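Local coordinates for ferredoxin--NADP reductase, apicoplast (PDB 3JQQ), which transfers electrons between NADP(H) and a [2Fe-2S] ferredoxin through a bound FAD in the apicoplast of the malaria parasite Plasmodium falciparum, at residues B[211-216]-B[240-245]. The protein carries 1 engineered substitution. Numbering follows the deposited sequence.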
loop_
_atom_site.group_PDB
_atom_site.type_symbol
_atom_site.label_atom_id
_atom_site.label_comp_id
_atom_site.label_asym_id
_atom_site.label_seq_id
_atom_site.Cartn_x
_atom_site.Cartn_y
_atom_site.Cartn_z
ATOM N N ILE B 211 1.747 -23.068 -17.505
ATOM C CA ILE B 211 1.682 -21.916 -16.606
ATOM C C ILE B 211 1.873 -20.612 -17.370
ATOM O O ILE B 211 2.834 -20.456 -18.123
ATOM C CB ILE B 211 2.748 -22.020 -15.498
ATOM C CG1 ILE B 211 2.533 -23.299 -14.674
ATOM C CG2 ILE B 211 2.721 -20.783 -14.610
ATOM C CD1 ILE B 211 3.715 -23.667 -13.802
ATOM N N THR B 212 0.946 -19.679 -17.181
ATOM C CA THR B 212 1.047 -18.366 -17.800
ATOM C C THR B 212 1.231 -17.307 -16.724
ATOM O O THR B 212 0.410 -17.181 -15.817
ATOM C CB THR B 212 -0.202 -18.027 -18.631
ATOM O OG1 THR B 212 -0.546 -19.143 -19.462
ATOM C CG2 THR B 212 0.055 -16.805 -19.503
ATOM N N ILE B 213 2.313 -16.547 -16.831
ATOM C CA ILE B 213 2.649 -15.570 -15.810
ATOM C C ILE B 213 2.539 -14.144 -16.329
ATOM O O ILE B 213 3.117 -13.799 -17.359
ATOM C CB ILE B 213 4.063 -15.810 -15.255
ATOM C CG1 ILE B 213 4.223 -17.276 -14.850
ATOM C CG2 ILE B 213 4.339 -14.886 -14.079
ATOM C CD1 ILE B 213 5.409 -17.538 -13.957
ATOM N N TYR B 214 1.778 -13.327 -15.611
ATOM C CA TYR B 214 1.666 -11.908 -15.911
ATOM C C TYR B 214 2.283 -11.139 -14.753
ATOM O O TYR B 214 1.776 -11.176 -13.632
ATOM C CB TYR B 214 0.202 -11.510 -16.097
ATOM C CG TYR B 214 -0.500 -12.243 -17.219
ATOM C CD1 TYR B 214 -1.363 -13.298 -16.952
ATOM C CD2 TYR B 214 -0.304 -11.876 -18.543
ATOM C CE1 TYR B 214 -2.011 -13.967 -17.976
ATOM C CE2 TYR B 214 -0.946 -12.540 -19.572
ATOM C CZ TYR B 214 -1.798 -13.583 -19.282
ATOM O OH TYR B 214 -2.439 -14.243 -20.304
ATOM N N TYR B 215 3.383 -10.448 -15.024
ATOM C CA TYR B 215 4.190 -9.875 -13.959
ATOM C C TYR B 215 4.482 -8.405 -14.223
ATOM O O TYR B 215 5.157 -8.054 -15.191
ATOM C CB TYR B 215 5.483 -10.686 -13.811
ATOM C CG TYR B 215 6.361 -10.324 -12.632
ATOM C CD1 TYR B 215 5.835 -9.711 -11.502
ATOM C CD2 TYR B 215 7.719 -10.629 -12.640
ATOM C CE1 TYR B 215 6.642 -9.391 -10.426
ATOM C CE2 TYR B 215 8.532 -10.314 -11.570
ATOM C CZ TYR B 215 7.988 -9.694 -10.465
ATOM O OH TYR B 215 8.797 -9.382 -9.394
ATOM N N GLY B 216 3.953 -7.550 -13.354
ATOM C CA GLY B 216 4.137 -6.111 -13.474
ATOM C C GLY B 216 5.211 -5.593 -12.540
ATOM O O GLY B 216 5.149 -5.796 -11.326
ATOM N N ILE B 240 5.852 -23.042 -19.758
ATOM C CA ILE B 240 5.766 -21.711 -19.143
ATOM C C ILE B 240 5.864 -20.563 -20.149
ATOM O O ILE B 240 6.637 -20.618 -21.106
ATOM C CB ILE B 240 6.841 -21.524 -18.053
ATOM C CG1 ILE B 240 6.419 -20.433 -17.065
ATOM C CG2 ILE B 240 8.190 -21.208 -18.682
ATOM C CD1 ILE B 240 7.219 -20.431 -15.776
ATOM N N ASN B 241 5.068 -19.523 -19.912
ATOM C CA ASN B 241 5.073 -18.322 -20.738
ATOM C C ASN B 241 4.939 -17.087 -19.848
ATOM O O ASN B 241 3.939 -16.925 -19.147
ATOM C CB ASN B 241 3.929 -18.371 -21.755
ATOM C CG ASN B 241 4.003 -17.252 -22.778
ATOM O OD1 ASN B 241 5.087 -16.789 -23.132
ATOM N ND2 ASN B 241 2.844 -16.817 -23.269
ATOM N N ILE B 242 5.949 -16.222 -19.873
ATOM C CA ILE B 242 5.980 -15.057 -18.993
ATOM C C ILE B 242 5.754 -13.750 -19.739
ATOM O O ILE B 242 6.491 -13.421 -20.666
ATOM C CB ILE B 242 7.326 -14.942 -18.256
ATOM C CG1 ILE B 242 7.618 -16.216 -17.459
ATOM C CG2 ILE B 242 7.335 -13.717 -17.353
ATOM C CD1 ILE B 242 9.042 -16.289 -16.933
ATOM N N HIS B 243 4.740 -13.000 -19.320
ATOM C CA HIS B 243 4.484 -11.678 -19.879
ATOM C C HIS B 243 4.840 -10.587 -18.867
ATOM O O HIS B 243 4.250 -10.514 -17.788
ATOM C CB HIS B 243 3.020 -11.548 -20.315
ATOM C CG HIS B 243 2.608 -12.538 -21.361
ATOM N ND1 HIS B 243 3.127 -12.531 -22.638
ATOM C CD2 HIS B 243 1.719 -13.560 -21.323
ATOM C CE1 HIS B 243 2.579 -13.508 -23.346
ATOM N NE2 HIS B 243 1.723 -14.148 -22.564
ATOM N N TYR B 244 5.808 -9.746 -19.222
ATOM C CA TYR B 244 6.251 -8.659 -18.351
ATOM C C TYR B 244 5.591 -7.336 -18.723
ATOM O O TYR B 244 5.565 -6.952 -19.892
ATOM C CB TYR B 244 7.772 -8.490 -18.427
ATOM C CG TYR B 244 8.570 -9.644 -17.870
ATOM C CD1 TYR B 244 9.355 -10.434 -18.702
ATOM C CD2 TYR B 244 8.552 -9.937 -16.515
ATOM C CE1 TYR B 244 10.094 -11.487 -18.198
ATOM C CE2 TYR B 244 9.283 -10.988 -16.001
ATOM C CZ TYR B 244 10.054 -11.759 -16.847
ATOM O OH TYR B 244 10.785 -12.807 -16.338
ATOM N N VAL B 245 5.071 -6.635 -17.722
ATOM C CA VAL B 245 4.468 -5.326 -17.942
ATOM C C VAL B 245 5.233 -4.268 -17.155
ATOM O O VAL B 245 5.119 -4.192 -15.931
ATOM C CB VAL B 245 2.992 -5.305 -17.514
ATOM C CG1 VAL B 245 2.332 -4.009 -17.958
ATOM C CG2 VAL B 245 2.258 -6.509 -18.081
#
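Ile213 and Ile240 meet methyl to methyl on one face of this strand pair, with CD1 of Ile213 3.9 Å from CD1 of Ile240. Ile240 reaches across because its CG1 lies anti to the backbone N (chi1 -157°), which also brings CG1 within 4.3 Å of CB of Ile211. Leu189 of helix 183-192 packs on Ile211, Ile213 and Ile240 alike. Farther along this face the rings of Tyr215 and Tyr244 touch at their edges, CD2 of Tyr215 standing 3.7 Å from CE2 of Tyr244, while CG2 of Ile242 lies over one face of the Tyr244 ring, toward its rim. The Tyr215 hydroxyl is held by two backbone groups, Gly179 O and Leu224 N. Five backbone hydrogen bonds join the strands in parallel register; the one from His243 N to Ile213 O measures 2.7 Å and is nearly straight. Strands 211-217 and 240-246, linked through helix 226-235, form a beta-alpha-beta unit of the Rossmann-like NADP-binding domain, and 240-246 is an edge strand of the parallel sheet within this chain. Every residue of 211-216 is buried; the solvent side is 240-245, where Asn241, His243 and Tyr244 are partly exposed. On the face of Thr212 and Tyr214, the side chains of Tyr214 and His243 run side by side, their rings near parallel (21°) but slid so far that they barely overlap; the closest approach is between CE2 of Tyr214 and CD2 of His243, 3.3 Å apart. CG2 of Thr212 comes up to the edge of the same imidazole, 4.1 Å from CD2 of His243. Val259 of helix 259-265 packs on both Tyr214 and Val245, and Gly216, paired with Val245, touches the bound adenosine-2'-5'-diphosphate.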